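Local coordinates for protein haloalkane dehalogenase (Mycobacterium rhodesiae, PDB 4MJ3) that probably hydrolyses carbon-halogen bonds in haloalkanes, releasing halide and an alcohol, as an alpha/beta-hydrolase enzyme with a helical cap, at residues S244-S249 with G254-V259; L51-G54 with W58-L61; Y96-H101 with T148-G153; S186-E191 with L282-G287. One frame throughout, in Å; residues are numbered along the deposited sequence. Where two conformers were deposited one is given.

In the fold
All four contacts belong to one alpha/beta-hydrolase domain built on a mixed sheet. Contact 2 comes first, at the end of strand 48-52. Contact 3 follows, pairing the start of helix 98-112 with the loop after strand 140-145. Contact 4 runs from the loop before helix 190-197 to the start of helix 282-300, and contact 1 falls within that span, after strand 242-244. Contact 2 is the most central, about 5 Å from the chain's centre; contacts 3 and 4 lie on opposite sides of the chain's centre, with their own centres about 26 Å apart. Touches run from contact 3 through 1 and 4 to 2, joining loops at the sheet's edge to the final helix, with 186-191 on the cap side.

Contact 1 (S244-S249 with G254-V259); sequences SAFSDS and GAAEPV
Phe246 and Glu257 carry most of this contact, with Ser244 holding the carboxylate. Strand 242-244 is the outermost strand of the alpha/beta-hydrolase sheet, and residues 244-249 run out from its end. Residues 254-259 bring in the beginning of helix 256-263, so the pairing folds the strand's exit loop back onto the next helix. In Glu257 the CG is anti to the backbone N (chi1 -168°), and a bend at chi2 (-76°) turns the chain across the ring before it reaches the serine. On the way, Glu257 CG sits over one face of the Phe246 ring, 3.8 Å from the ring centroid and displaced toward the rim, and comes nearest to Phe246 CG. This is a CH-pi contact, and the carboxylate stands almost perpendicular to the ring, the planes 86° apart. Phe246 CE2 also approaches Ala256 CB at 4.4 Å.

Beyond the ring, Ser244 OG gives its proton to Glu257 OE2 at 2.5 Å, meeting the anti lone pair on the side away from the other oxygen. The same hydroxyl accepts from water 1, with 2.9 Å between Ser244 OG and the water O. That water also donates to Glu257 O, likewise 2.9 Å from it, so serine and glutamate are joined twice, directly and through solvent.

A methylene on an aromatic face, a serine hydroxyl on OE2 and a salt bridge from OE1 to Arg261 farther along the helix together fix the glutamate's rotation, and the arginine probably favours its charged form.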
loop_
_atom_site.group_PDB
_atom_site.type_symbol
_atom_site.label_atom_id
_atom_site.label_comp_id
_atom_site.label_asym_id
_atom_site.label_seq_id
_atom_site.Cartn_x
_atom_site.Cartn_y
_atom_site.Cartn_z
ATOM N N SER A 244 -5.313 4.509 -13.943
ATOM C CA SER A 244 -4.862 5.608 -13.109
ATOM C C SER A 244 -6.088 6.168 -12.408
ATOM O O SER A 244 -7.007 6.632 -13.074
ATOM C CB SER A 244 -4.195 6.687 -13.969
ATOM O OG SER A 244 -3.748 7.754 -13.159
ATOM N N ALA A 245 -6.074 6.138 -11.074
ATOM C CA ALA A 245 -7.144 6.636 -10.226
ATOM C C ALA A 245 -6.585 7.441 -9.052
ATOM O O ALA A 245 -6.938 7.221 -7.886
ATOM C CB ALA A 245 -7.998 5.473 -9.736
ATOM N N PHE A 246 -5.732 8.411 -9.381
ATOM C CA PHE A 246 -5.188 9.353 -8.417
ATOM C C PHE A 246 -6.267 10.364 -8.006
ATOM O O PHE A 246 -7.263 10.578 -8.724
ATOM C CB PHE A 246 -3.996 10.126 -9.008
ATOM C CG PHE A 246 -2.729 9.336 -9.148
ATOM C CD1 PHE A 246 -2.701 8.077 -9.767
ATOM C CD2 PHE A 246 -1.520 9.873 -8.692
ATOM C CE1 PHE A 246 -1.502 7.393 -9.925
ATOM C CE2 PHE A 246 -0.307 9.194 -8.867
ATOM C CZ PHE A 246 -0.301 7.944 -9.458
ATOM N N SER A 247 -6.092 10.977 -6.837
ATOM C CA SER A 247 -6.972 12.042 -6.385
ATOM C C SER A 247 -6.448 13.400 -6.802
ATOM O O SER A 247 -5.348 13.513 -7.368
ATOM C CB SER A 247 -7.150 11.976 -4.860
ATOM O OG SER A 247 -5.944 12.327 -4.203
ATOM N N ASP A 248 -7.235 14.439 -6.528
ATOM C CA ASP A 248 -6.913 15.785 -6.995
ATOM C C ASP A 248 -6.190 16.677 -5.992
ATOM O O ASP A 248 -5.830 17.802 -6.332
ATOM C CB ASP A 248 -8.189 16.488 -7.507
ATOM C CG ASP A 248 -9.252 16.655 -6.453
ATOM O OD1 ASP A 248 -9.071 16.247 -5.287
ATOM O OD2 ASP A 248 -10.341 17.186 -6.799
ATOM N N SER A 249 -5.996 16.193 -4.765
ATOM C CA SER A 249 -5.486 17.051 -3.702
ATOM C C SER A 249 -4.327 16.419 -2.958
ATOM O O SER A 249 -4.253 16.507 -1.736
ATOM C CB SER A 249 -6.621 17.428 -2.732
ATOM O OG SER A 249 -7.749 17.961 -3.436
ATOM N N GLY A 254 1.033 13.851 -7.029
ATOM C CA GLY A 254 0.339 14.359 -8.196
ATOM C C GLY A 254 1.174 14.390 -9.470
ATOM O O GLY A 254 0.675 14.056 -10.544
ATOM N N ALA A 255 2.448 14.759 -9.348
ATOM C CA ALA A 255 3.310 14.876 -10.524
ATOM C C ALA A 255 3.600 13.527 -11.173
ATOM O O ALA A 255 3.973 13.448 -12.348
ATOM C CB ALA A 255 4.619 15.565 -10.143
ATOM N N ALA A 256 3.501 12.472 -10.381
ATOM C CA ALA A 256 3.769 11.118 -10.842
ATOM C C ALA A 256 2.673 10.574 -11.760
ATOM O O ALA A 256 2.914 9.659 -12.539
ATOM C CB ALA A 256 3.921 10.209 -9.641
ATOM N N GLU A 257 1.456 11.094 -11.624
ATOM C CA GLU A 257 0.311 10.537 -12.332
ATOM C C GLU A 257 0.531 10.434 -13.858
ATOM O O GLU A 257 0.318 9.375 -14.436
ATOM C CB GLU A 257 -0.971 11.328 -12.004
ATOM C CG GLU A 257 -2.258 10.646 -12.460
ATOM C CD GLU A 257 -2.495 10.745 -13.954
ATOM O OE1 GLU A 257 -2.101 11.767 -14.568
ATOM O OE2 GLU A 257 -3.063 9.797 -14.509
ATOM N N PRO A 258 0.936 11.543 -14.523
ATOM C CA PRO A 258 1.078 11.429 -15.983
ATOM C C PRO A 258 2.282 10.607 -16.424
ATOM O O PRO A 258 2.277 10.027 -17.522
ATOM C CB PRO A 258 1.198 12.888 -16.449
ATOM C CG PRO A 258 1.658 13.628 -15.255
ATOM C CD PRO A 258 1.045 12.935 -14.076
ATOM N N VAL A 259 3.296 10.519 -15.579
ATOM C CA VAL A 259 4.492 9.720 -15.881
ATOM C C VAL A 259 4.147 8.229 -15.859
ATOM O O VAL A 259 4.433 7.479 -16.800
ATOM C CB VAL A 259 5.620 9.987 -14.862
ATOM C CG1 VAL A 259 6.846 9.132 -15.197
ATOM C CG2 VAL A 259 5.980 11.467 -14.850
HETATM O O HOH W 1 -0.945 7.050 -13.268
#

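Contact 2 (L51-G54 with W58-L61); sequences LLHG and WSYL
His53 lies flat beneath the backbone of Trp58 in a buried CH-pi contact at the C-terminal end of strand 48-52, where an alpha/beta-hydrolase chain leaves its sheet. His53 and Gly54 open the His-Gly-X-Pro motif of haloalkane dehalogenases, a turn that borders the active site in relatives. The chain then curls back, and the 3-10 segment 59-61 settles against the strand end. Trp58 CA stands over the centre of the imidazole, 3.4 Å from the centroid of the His53 ring and only 5° off its normal.

Two hydrogen bonds fix the ring's rotation. His53 ND1 gives its N-H to Gly54 O at 2.8 Å, reaching a lone pair in the carbonyl plane, while NE2 on the far side of the ring accepts from the backbone of Leu81. With CG placed between the backbone N and the carbonyl carbon (chi1 77°), the imidazole projects toward the returning chain. The Trp58 side chain sets off away from the strand end, and its NE1 bonds to Ala195 O.

Leu61 adds a looser apolar touch, CD2 lying 4.4 Å from His53 CB. The polar side is bridged by water 2, near the imidazole edge in the ring plane. Ser59 OG is bonded to Asp80 and to water 2, 2.9 Å from the water O; the same water donates to Leu51 O, 2.8 Å from the water O.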
loop_
_atom_site.group_PDB
_atom_site.type_symbol
_atom_site.label_atom_id
_atom_site.label_comp_id
_atom_site.label_asym_id
_atom_site.label_seq_id
_atom_site.Cartn_x
_atom_site.Cartn_y
_atom_site.Cartn_z
ATOM N N LEU A 51 -5.498 -5.311 -2.099
ATOM C CA LEU A 51 -5.479 -3.942 -1.617
ATOM C C LEU A 51 -4.254 -3.712 -0.750
ATOM O O LEU A 51 -4.155 -4.271 0.338
ATOM C CB LEU A 51 -6.735 -3.670 -0.781
ATOM C CG LEU A 51 -8.074 -3.978 -1.462
ATOM C CD1 LEU A 51 -9.206 -4.015 -0.449
ATOM C CD2 LEU A 51 -8.365 -2.974 -2.554
ATOM N N LEU A 52 -3.314 -2.914 -1.246
ATOM C CA LEU A 52 -2.069 -2.681 -0.524
ATOM C C LEU A 52 -1.969 -1.259 -0.006
ATOM O O LEU A 52 -2.151 -0.294 -0.756
ATOM C CB LEU A 52 -0.855 -3.012 -1.405
ATOM C CG LEU A 52 -0.768 -4.457 -1.920
ATOM C CD1 LEU A 52 0.579 -4.682 -2.614
ATOM C CD2 LEU A 52 -0.983 -5.485 -0.819
ATOM N N HIS A 53 -1.714 -1.154 1.292
ATOM C CA HIS A 53 -1.564 0.111 1.983
ATOM C C HIS A 53 -0.090 0.454 2.050
ATOM O O HIS A 53 0.781 -0.374 1.768
ATOM C CB HIS A 53 -2.104 -0.020 3.400
ATOM C CG HIS A 53 -1.172 -0.738 4.320
ATOM N ND1 HIS A 53 -0.156 -0.101 4.986
ATOM C CD2 HIS A 53 -1.033 -2.055 4.601
ATOM C CE1 HIS A 53 0.540 -0.982 5.676
ATOM N NE2 HIS A 53 0.026 -2.172 5.465
ATOM N N GLY A 54 0.187 1.696 2.436
ATOM C CA GLY A 54 1.546 2.150 2.617
ATOM C C GLY A 54 1.803 2.746 3.985
ATOM O O GLY A 54 1.277 2.300 5.002
ATOM N N TRP A 58 -2.416 0.897 7.642
ATOM C CA TRP A 58 -2.548 -0.550 7.544
ATOM C C TRP A 58 -3.864 -0.855 6.853
ATOM O O TRP A 58 -4.492 0.069 6.313
ATOM C CB TRP A 58 -2.410 -1.239 8.906
ATOM C CG TRP A 58 -3.380 -0.901 10.006
ATOM C CD1 TRP A 58 -3.446 0.263 10.722
ATOM C CD2 TRP A 58 -4.357 -1.786 10.599
ATOM N NE1 TRP A 58 -4.435 0.159 11.700
ATOM C CE2 TRP A 58 -4.998 -1.080 11.629
ATOM C CE3 TRP A 58 -4.737 -3.119 10.360
ATOM C CZ2 TRP A 58 -5.989 -1.659 12.425
ATOM C CZ3 TRP A 58 -5.744 -3.681 11.128
ATOM C CH2 TRP A 58 -6.333 -2.967 12.159
ATOM N N SER A 59 -4.275 -2.126 6.836
ATOM C CA SER A 59 -5.467 -2.539 6.071
ATOM C C SER A 59 -6.773 -1.874 6.515
ATOM O O SER A 59 -7.733 -1.807 5.750
ATOM C CB SER A 59 -5.601 -4.054 6.086
ATOM O OG SER A 59 -4.522 -4.629 5.346
ATOM N N TYR A 60 -6.773 -1.303 7.719
ATOM C CA TYR A 60 -7.850 -0.451 8.203
ATOM C C TYR A 60 -8.217 0.651 7.210
ATOM O O TYR A 60 -9.390 1.022 7.095
ATOM C CB TYR A 60 -7.505 0.157 9.557
ATOM C CG TYR A 60 -8.665 0.766 10.274
ATOM C CD1 TYR A 60 -9.588 -0.049 10.905
ATOM C CD2 TYR A 60 -8.860 2.149 10.324
ATOM C CE1 TYR A 60 -10.662 0.483 11.594
ATOM C CE2 TYR A 60 -9.932 2.689 11.011
ATOM C CZ TYR A 60 -10.842 1.853 11.628
ATOM O OH TYR A 60 -11.924 2.350 12.316
ATOM N N LEU A 61 -7.212 1.161 6.499
ATOM C CA LEU A 61 -7.402 2.177 5.453
ATOM C C LEU A 61 -8.387 1.779 4.353
ATOM O O LEU A 61 -9.010 2.644 3.742
ATOM C CB LEU A 61 -6.032 2.507 4.835
ATOM C CG LEU A 61 -5.954 3.548 3.719
ATOM C CD1 LEU A 61 -6.508 4.885 4.193
ATOM C CD2 LEU A 61 -4.501 3.676 3.279
HETATM O O HOH W 2 -3.765 -3.198 2.884
#

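Contact 3 (Y96-H101 with T148-G153)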
loop_
_atom_site.group_PDB
_atom_site.type_symbol
_atom_site.label_atom_id
_atom_site.label_comp_id
_atom_site.label_asym_id
_atom_site.label_seq_id
_atom_site.Cartn_x
_atom_site.Cartn_y
_atom_site.Cartn_z
ATOM N N TYR A 96 14.567 -3.058 7.832
ATOM C CA TYR A 96 13.622 -2.669 6.797
ATOM C C TYR A 96 14.384 -2.095 5.614
ATOM O O TYR A 96 15.132 -1.096 5.741
ATOM C CB TYR A 96 12.624 -1.639 7.308
ATOM C CG TYR A 96 11.783 -2.102 8.468
ATOM C CD1 TYR A 96 12.240 -1.955 9.773
ATOM C CD2 TYR A 96 10.554 -2.694 8.268
ATOM C CE1 TYR A 96 11.472 -2.370 10.857
ATOM C CE2 TYR A 96 9.762 -3.099 9.344
ATOM C CZ TYR A 96 10.234 -2.939 10.628
ATOM O OH TYR A 96 9.490 -3.303 11.708
ATOM N N THR A 97 14.196 -2.725 4.461
ATOM C CA THR A 97 14.748 -2.245 3.189
ATOM C C THR A 97 13.688 -2.445 2.128
ATOM O O THR A 97 12.700 -3.165 2.331
ATOM C CB THR A 97 16.000 -3.024 2.739
ATOM O OG1 THR A 97 15.642 -4.369 2.407
ATOM C CG2 THR A 97 17.105 -3.026 3.805
ATOM N N TYR A 98 13.862 -1.769 0.997
ATOM C CA TYR A 98 12.907 -1.888 -0.110
ATOM C C TYR A 98 12.850 -3.357 -0.547
ATOM O O TYR A 98 11.760 -3.957 -0.650
ATOM C CB TYR A 98 13.346 -0.971 -1.237
ATOM C CG TYR A 98 12.301 -0.494 -2.230
ATOM C CD1 TYR A 98 11.311 -1.338 -2.734
ATOM C CD2 TYR A 98 12.316 0.827 -2.663
ATOM C CE1 TYR A 98 10.399 -0.878 -3.675
ATOM C CE2 TYR A 98 11.412 1.279 -3.599
ATOM C CZ TYR A 98 10.459 0.428 -4.098
ATOM O OH TYR A 98 9.565 0.915 -5.059
ATOM N N GLN A 99 14.032 -3.967 -0.689
ATOM C CA GLN A 99 14.138 -5.384 -1.068
ATOM C C GLN A 99 13.409 -6.298 -0.089
ATOM O O GLN A 99 12.678 -7.195 -0.511
ATOM C CB GLN A 99 15.599 -5.833 -1.145
ATOM C CG GLN A 99 15.794 -7.254 -1.654
ATOM C CD GLN A 99 15.370 -7.407 -3.094
ATOM O OE1 GLN A 99 15.948 -6.779 -3.987
ATOM N NE2 GLN A 99 14.326 -8.196 -3.331
ATOM N N ALA A 100 13.575 -6.046 1.213
ATOM C CA ALA A 100 12.969 -6.893 2.215
ATOM C C ALA A 100 11.444 -6.826 2.130
ATOM O O ALA A 100 10.767 -7.870 2.250
ATOM C CB ALA A 100 13.451 -6.512 3.611
ATOM N N HIS A 101 10.902 -5.619 1.948
ATOM C CA HIS A 101 9.447 -5.453 1.858
ATOM C C HIS A 101 8.879 -6.158 0.633
ATOM O O HIS A 101 7.813 -6.786 0.700
ATOM C CB HIS A 101 9.058 -3.972 1.830
ATOM C CG HIS A 101 8.981 -3.344 3.187
ATOM N ND1 HIS A 101 8.049 -3.719 4.126
ATOM C CD2 HIS A 101 9.712 -2.362 3.754
ATOM C CE1 HIS A 101 8.190 -2.973 5.205
ATOM N NE2 HIS A 101 9.197 -2.146 5.006
ATOM N N THR A 148 0.452 7.064 -5.977
ATOM C CA THR A 148 1.623 6.230 -5.782
ATOM C C THR A 148 2.591 6.462 -6.942
ATOM O O THR A 148 2.330 7.302 -7.806
ATOM C CB THR A 148 1.217 4.746 -5.660
ATOM O OG1 THR A 148 2.350 3.981 -5.222
ATOM C CG2 THR A 148 0.691 4.195 -6.971
HETATM N N MSE A 149 3.701 5.731 -6.944
HETATM C CA MSE A 149 4.698 5.780 -8.039
HETATM C C MSE A 149 5.660 4.635 -7.880
HETATM O O MSE A 149 5.603 3.888 -6.894
HETATM C CB MSE A 149 5.553 7.041 -8.102
HETATM C CG MSE A 149 5.462 7.720 -9.480
HETATM SE SE MSE A 149 6.047 6.905 -11.192
HETATM C CE MSE A 149 7.504 8.184 -11.472
ATOM N N LEU A 150 6.557 4.512 -8.850
ATOM C CA LEU A 150 7.665 3.557 -8.793
ATOM C C LEU A 150 8.949 4.321 -9.076
ATOM O O LEU A 150 9.406 4.365 -10.217
ATOM C CB LEU A 150 7.486 2.398 -9.760
ATOM C CG LEU A 150 8.587 1.322 -9.774
ATOM C CD1 LEU A 150 8.936 0.825 -8.379
ATOM C CD2 LEU A 150 8.215 0.141 -10.645
ATOM N N PRO A 151 9.513 4.971 -8.060
ATOM C CA PRO A 151 10.711 5.774 -8.317
ATOM C C PRO A 151 11.961 4.924 -8.429
ATOM O O PRO A 151 12.152 3.981 -7.674
ATOM C CB PRO A 151 10.805 6.690 -7.090
ATOM C CG PRO A 151 9.930 6.075 -6.056
ATOM C CD PRO A 151 9.204 4.904 -6.623
ATOM N N THR A 152 12.849 5.314 -9.324
ATOM C CA THR A 152 14.122 4.620 -9.485
ATOM C C THR A 152 15.261 5.319 -8.752
ATOM O O THR A 152 16.332 4.748 -8.612
ATOM C CB THR A 152 14.474 4.566 -10.972
ATOM O OG1 THR A 152 14.488 5.896 -11.494
ATOM C CG2 THR A 152 13.448 3.724 -11.750
ATOM N N GLY A 153 15.027 6.568 -8.342
ATOM C CA GLY A 153 16.061 7.433 -7.809
ATOM C C GLY A 153 16.620 8.394 -8.848
ATOM O O GLY A 153 17.468 9.234 -8.553
#
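Tyr98 reaches Leu150 with its hydroxyl alone. The backbones stay far apart, 11.4 Å between Tyr98 CA and Pro151 CA, and the tyrosine spans the distance. It sits at the first turn of helix 98-112, just after the N-cap Thr97. From CB, which points toward 148-153, the side chain extends with CG anti to the backbone N (chi1 -156°), aiming the ring at the loop that leaves strand 140-145, where the chain heads into the cap of this alpha/beta-hydrolase family. Along the way the ring itself touches other parts of the fold: Trp124 meets it edge-to-face, and Pro217, Ala224 and Asn228 pack against the side chain. At the tip, Tyr98 OH comes within 3.4 Å of Leu150 CD1 and lies 4.3 Å from Pro151 CD. With its own CG anti to the backbone N (chi1 -179°), the Leu150 side chain, which does not start toward the tyrosine, ends nearer to it, CD1 leading, and the two meet at a slant.

Tyr98 thus packs the start of helix 98-112 against the loop. Its oxygen is satisfied in the interior by a hydrogen bond to Leu127 O on helix 124-135, while its contact with Leu150 is purely van der Waals.

Contact 4 (S186-E191 with L282-G287)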
loop_
_atom_site.group_PDB
_atom_site.type_symbol
_atom_site.label_atom_id
_atom_site.label_comp_id
_atom_site.label_asym_id
_atom_site.label_seq_id
_atom_site.Cartn_x
_atom_site.Cartn_y
_atom_site.Cartn_z
ATOM N N SER A 186 -10.794 15.081 4.781
ATOM C CA SER A 186 -11.813 14.937 5.801
ATOM C C SER A 186 -11.156 15.011 7.184
ATOM O O SER A 186 -9.967 14.777 7.323
ATOM C CB SER A 186 -12.614 13.644 5.590
ATOM O OG SER A 186 -11.810 12.527 5.614
ATOM N N THR A 187 -11.925 15.382 8.201
ATOM C CA THR A 187 -11.427 15.347 9.570
ATOM C C THR A 187 -11.675 13.962 10.139
ATOM O O THR A 187 -12.827 13.555 10.318
ATOM C CB THR A 187 -12.104 16.406 10.455
ATOM O OG1 THR A 187 -11.853 17.703 9.930
ATOM C CG2 THR A 187 -11.557 16.330 11.880
ATOM N N LEU A 188 -10.609 13.218 10.413
ATOM C CA LEU A 188 -10.754 11.865 10.934
ATOM C C LEU A 188 -11.225 11.960 12.375
ATOM O O LEU A 188 -10.787 12.818 13.132
ATOM C CB LEU A 188 -9.457 11.057 10.830
ATOM C CG LEU A 188 -8.775 11.010 9.458
ATOM C CD1 LEU A 188 -7.637 9.989 9.482
ATOM C CD2 LEU A 188 -9.719 10.698 8.317
ATOM N N SER A 189 -12.079 11.035 12.777
ATOM C CA SER A 189 -12.586 11.028 14.131
ATOM C C SER A 189 -11.497 10.583 15.091
ATOM O O SER A 189 -10.520 9.933 14.688
ATOM C CB SER A 189 -13.788 10.066 14.226
ATOM O OG SER A 189 -13.349 8.722 14.054
ATOM N N ALA A 190 -11.709 10.860 16.374
ATOM C CA ALA A 190 -10.807 10.400 17.398
ATOM C C ALA A 190 -10.640 8.859 17.360
ATOM O O ALA A 190 -9.541 8.346 17.523
ATOM C CB ALA A 190 -11.284 10.844 18.762
ATOM N N GLU A 191 -11.739 8.131 17.142
ATOM C CA GLU A 191 -11.674 6.671 17.055
ATOM C C GLU A 191 -10.868 6.164 15.845
ATOM O O GLU A 191 -10.185 5.138 15.936
ATOM C CB GLU A 191 -13.096 6.051 17.063
ATOM N N LEU A 282 -6.601 8.795 -0.048
ATOM C CA LEU A 282 -7.872 8.991 -0.732
ATOM C C LEU A 282 -8.933 7.961 -0.307
ATOM O O LEU A 282 -10.125 8.207 -0.465
ATOM C CB LEU A 282 -7.688 8.989 -2.249
ATOM C CG LEU A 282 -7.517 7.672 -3.007
ATOM C CD1 LEU A 282 -7.546 7.975 -4.505
ATOM C CD2 LEU A 282 -6.206 6.974 -2.654
ATOM N N GLN A 283 -8.484 6.831 0.226
ATOM C CA GLN A 283 -9.391 5.788 0.700
ATOM C C GLN A 283 -10.186 6.250 1.922
ATOM O O GLN A 283 -11.268 5.726 2.178
ATOM C CB GLN A 283 -8.636 4.495 1.039
ATOM C CG GLN A 283 -7.647 4.033 -0.027
ATOM C CD GLN A 283 -6.226 4.485 0.244
ATOM O OE1 GLN A 283 -5.991 5.622 0.667
ATOM N NE2 GLN A 283 -5.262 3.601 -0.011
ATOM N N GLU A 284 -9.656 7.207 2.677
ATOM C CA GLU A 284 -10.375 7.807 3.808
ATOM C C GLU A 284 -11.400 8.822 3.370
ATOM O O GLU A 284 -12.476 8.897 3.945
ATOM C CB GLU A 284 -9.445 8.530 4.781
ATOM C CG GLU A 284 -8.678 7.633 5.711
ATOM C CD GLU A 284 -9.534 6.869 6.711
ATOM O OE1 GLU A 284 -10.719 7.195 6.989
ATOM O OE2 GLU A 284 -9.004 5.871 7.204
ATOM N N ASP A 285 -11.068 9.619 2.368
ATOM C CA ASP A 285 -11.929 10.690 1.908
ATOM C C ASP A 285 -13.019 10.227 0.959
ATOM O O ASP A 285 -14.141 10.708 1.024
ATOM C CB ASP A 285 -11.074 11.762 1.201
ATOM C CG ASP A 285 -10.164 12.523 2.167
ATOM O OD1 ASP A 285 -10.470 12.583 3.376
ATOM O OD2 ASP A 285 -9.137 13.091 1.705
ATOM N N LYS A 286 -12.665 9.315 0.048
ATOM C CA LYS A 286 -13.542 8.923 -1.056
ATOM C C LYS A 286 -13.380 7.425 -1.368
ATOM O O LYS A 286 -13.307 7.015 -2.528
ATOM C CB LYS A 286 -13.217 9.765 -2.304
ATOM C CG LYS A 286 -13.458 11.272 -2.165
ATOM C CD LYS A 286 -14.945 11.603 -2.075
ATOM C CE LYS A 286 -15.168 13.080 -1.783
ATOM N NZ LYS A 286 -16.611 13.395 -1.863
ATOM N N GLY A 287 -13.386 6.606 -0.324
ATOM C CA GLY A 287 -13.189 5.170 -0.461
ATOM C C GLY A 287 -14.253 4.485 -1.309
ATOM O O GLY A 287 -13.940 3.679 -2.192
#
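Hydrogen bonds come first: Ser186 delivers two donors to a single oxygen of Asp285. Ser186 OG gives its proton to Asp285 OD1 at 2.6 Å, arriving nearly along the carboxylate's C-O axis. Ser186 N reaches the same Asp285 OD1 at 2.9 Å with a fairly straight N-H angle of 161°, but from 44° above the carboxylate plane. With OG between the backbone N and the carbonyl carbon (chi1 59°), the hydroxyl lies on the same oxygen that the N-H reaches. The other oxygen, Asp285 OD2, accepts from the backbone nitrogens of Gly279 and Leu185, so four donors grip this carboxylate and hold its rotation.

Van der Waals packing is lighter. Leu188 crosses Glu284 at about a right angle, its CD2 lying 3.9 Å from Glu284 OE1 and alongside the glutamate's CB and CG. The polar partners of Glu284 lie outside: OE2 makes a salt bridge with Arg63 and a hydrogen bond with Tyr196 OH, which would favour a charged carboxylate.

Residues 186-191 lead into helix 190-197, in the helical region inserted after strand 140-145 that forms the cap in this family. The contact ties the loop between helices 176-182 and 190-197 to the start of the last helix, 282-300.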